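Local coordinates for Aac(6')-Ih protein (PDB 4E8O), which probably transfers the acetyl group of acetyl coenzyme A to the 6'-amino group of aminoglycoside antibiotics, a reaction that confers resistance, at residues D34-R39 with A75-E80. Sequence-based numbering, arbitrary orientation.
Sequences DWLALR and AIAMLE
Ala75 opens the strand by setting its CB against two helix side chains, 3.8 Å from Asp34 CB and 4.0 Å from Leu38 CD1. That same leucine methyl lies over the strand backbone from Ile76 to Ala77, coming within 3.5 Å of Ala77 N, while the side chains of Ile76 and Ala77 start off on the other face of the sheet. Met78 points back at the helix: its CG packs on Leu38 CB and, set between backbone N and carbonyl carbon (chi1 56°) with chi2 near anti, brings SD against Arg39 CA and to the edge of the Trp35 indole, a Met-aromatic contact in the ring plane. Glu80 supplies the polar end. Arg39, extended from CG to NE, meets the carboxylate side-on, NE to OE2 at 2.6 Å and NH2 to OE1 at 3.0 Å, both nearly straight and through syn lone pairs, with the two planes almost coplanar. OE2 also accepts Trp35 NE1 (2.9 Å, 138°) from above the carboxylate plane, so three donors fix the buried acid's rotation and probably favour its charged form. Arg39 NH1 reaches on to Glu53 and His50 of helix 47-57. Segment 34-39 of helix 32-42 thus crosses segment 75-80 of strand 75-84 at 82° on one face of the GNAT sheet, its Leu38 touching the flanking strands 63-69 and 96-104 through Leu67 and Phe103, with Trp35 against Met54 of helix 47-57.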
loop_
_atom_site.group_PDB
_atom_site.type_symbol
_atom_site.label_atom_id
_atom_site.label_comp_id
_atom_site.label_asym_id
_atom_site.label_seq_id
_atom_site.Cartn_x
_atom_site.Cartn_y
_atom_site.Cartn_z
ATOM N N ASP B 34 -26.260 -7.313 -10.188
ATOM C CA ASP B 34 -26.511 -6.237 -9.227
ATOM C C ASP B 34 -25.202 -5.616 -8.747
ATOM O O ASP B 34 -25.125 -4.408 -8.507
ATOM C CB ASP B 34 -27.291 -6.758 -8.020
ATOM C CG ASP B 34 -28.696 -7.192 -8.371
ATOM O OD1 ASP B 34 -29.287 -6.628 -9.321
ATOM O OD2 ASP B 34 -29.213 -8.098 -7.683
ATOM N N TRP B 35 -24.182 -6.457 -8.594
ATOM C CA TRP B 35 -22.864 -6.024 -8.142
ATOM C C TRP B 35 -22.193 -5.188 -9.221
ATOM O O TRP B 35 -21.623 -4.134 -8.933
ATOM C CB TRP B 35 -22.003 -7.246 -7.803
ATOM C CG TRP B 35 -20.651 -6.928 -7.208
ATOM C CD1 TRP B 35 -20.206 -5.713 -6.766
ATOM C CD2 TRP B 35 -19.571 -7.850 -6.998
ATOM N NE1 TRP B 35 -18.919 -5.825 -6.297
ATOM C CE2 TRP B 35 -18.507 -7.126 -6.427
ATOM C CE3 TRP B 35 -19.406 -9.218 -7.234
ATOM C CZ2 TRP B 35 -17.290 -7.725 -6.092
ATOM C CZ3 TRP B 35 -18.203 -9.810 -6.901
ATOM C CH2 TRP B 35 -17.159 -9.065 -6.336
ATOM N N LEU B 36 -22.278 -5.657 -10.464
ATOM C CA LEU B 36 -21.677 -4.968 -11.608
ATOM C C LEU B 36 -22.286 -3.588 -11.827
ATOM O O LEU B 36 -21.566 -2.613 -12.054
ATOM C CB LEU B 36 -21.838 -5.813 -12.878
ATOM C CG LEU B 36 -21.356 -5.194 -14.192
ATOM C CD1 LEU B 36 -19.862 -4.988 -14.147
ATOM C CD2 LEU B 36 -21.735 -6.053 -15.390
ATOM N N ALA B 37 -23.612 -3.515 -11.757
ATOM C CA ALA B 37 -24.338 -2.269 -11.982
ATOM C C ALA B 37 -23.901 -1.139 -11.048
ATOM O O ALA B 37 -23.825 0.017 -11.466
ATOM C CB ALA B 37 -25.839 -2.507 -11.870
ATOM N N LEU B 38 -23.630 -1.472 -9.790
ATOM C CA LEU B 38 -23.144 -0.491 -8.824
ATOM C C LEU B 38 -21.638 -0.284 -8.950
ATOM O O LEU B 38 -21.147 0.838 -8.816
ATOM C CB LEU B 38 -23.496 -0.916 -7.396
ATOM C CG LEU B 38 -24.987 -0.948 -7.062
ATOM C CD1 LEU B 38 -25.209 -1.382 -5.629
ATOM C CD2 LEU B 38 -25.590 0.419 -7.294
ATOM N N ARG B 39 -20.915 -1.372 -9.210
ATOM C CA ARG B 39 -19.463 -1.330 -9.343
ATOM C C ARG B 39 -19.033 -0.431 -10.493
ATOM O O ARG B 39 -17.997 0.230 -10.412
ATOM C CB ARG B 39 -18.911 -2.744 -9.564
ATOM C CG ARG B 39 -17.479 -2.942 -9.107
ATOM C CD ARG B 39 -17.077 -4.408 -9.191
ATOM N NE ARG B 39 -15.886 -4.695 -8.399
ATOM C CZ ARG B 39 -14.680 -4.917 -8.909
ATOM N NH1 ARG B 39 -14.492 -4.897 -10.223
ATOM N NH2 ARG B 39 -13.655 -5.166 -8.103
ATOM N N ALA B 75 -30.675 -3.353 -5.431
ATOM C CA ALA B 75 -29.342 -3.183 -4.868
ATOM C C ALA B 75 -29.003 -1.699 -4.865
ATOM O O ALA B 75 -28.913 -1.077 -5.929
ATOM C CB ALA B 75 -28.317 -3.963 -5.668
ATOM N N ILE B 76 -28.821 -1.132 -3.674
ATOM C CA ILE B 76 -28.627 0.311 -3.544
ATOM C C ILE B 76 -27.257 0.709 -2.996
ATOM O O ILE B 76 -26.927 1.895 -2.956
ATOM C CB ILE B 76 -29.768 0.984 -2.720
ATOM C CG1 ILE B 76 -29.971 0.297 -1.362
ATOM C CG2 ILE B 76 -31.068 0.982 -3.508
ATOM C CD1 ILE B 76 -29.056 0.802 -0.249
ATOM N N ALA B 77 -26.469 -0.279 -2.572
ATOM C CA ALA B 77 -25.131 -0.024 -2.039
ATOM C C ALA B 77 -24.240 -1.259 -2.123
ATOM O O ALA B 77 -24.734 -2.389 -2.117
ATOM C CB ALA B 77 -25.212 0.466 -0.601
ATOM N N MET B 78 -22.928 -1.038 -2.192
ATOM C CA MET B 78 -21.952 -2.127 -2.214
ATOM C C MET B 78 -20.697 -1.734 -1.451
ATOM O O MET B 78 -20.387 -0.549 -1.326
ATOM C CB MET B 78 -21.559 -2.481 -3.649
ATOM C CG MET B 78 -21.023 -1.303 -4.447
ATOM S SD MET B 78 -19.848 -1.773 -5.739
ATOM C CE MET B 78 -18.324 -1.806 -4.800
ATOM N N LEU B 79 -19.976 -2.735 -0.953
ATOM C CA LEU B 79 -18.691 -2.525 -0.299
ATOM C C LEU B 79 -17.752 -3.660 -0.685
ATOM O O LEU B 79 -18.181 -4.809 -0.839
ATOM C CB LEU B 79 -18.860 -2.488 1.224
ATOM C CG LEU B 79 -17.596 -2.361 2.083
ATOM C CD1 LEU B 79 -17.897 -1.618 3.368
ATOM C CD2 LEU B 79 -17.011 -3.723 2.409
ATOM N N GLU B 80 -16.472 -3.342 -0.833
ATOM C CA GLU B 80 -15.456 -4.365 -1.015
ATOM C C GLU B 80 -14.332 -4.105 -0.024
ATOM O O GLU B 80 -13.937 -2.961 0.189
ATOM C CB GLU B 80 -14.937 -4.367 -2.463
ATOM C CG GLU B 80 -16.040 -4.591 -3.498
ATOM C CD GLU B 80 -15.533 -4.673 -4.928
ATOM O OE1 GLU B 80 -14.325 -4.937 -5.139
ATOM O OE2 GLU B 80 -16.354 -4.479 -5.853
#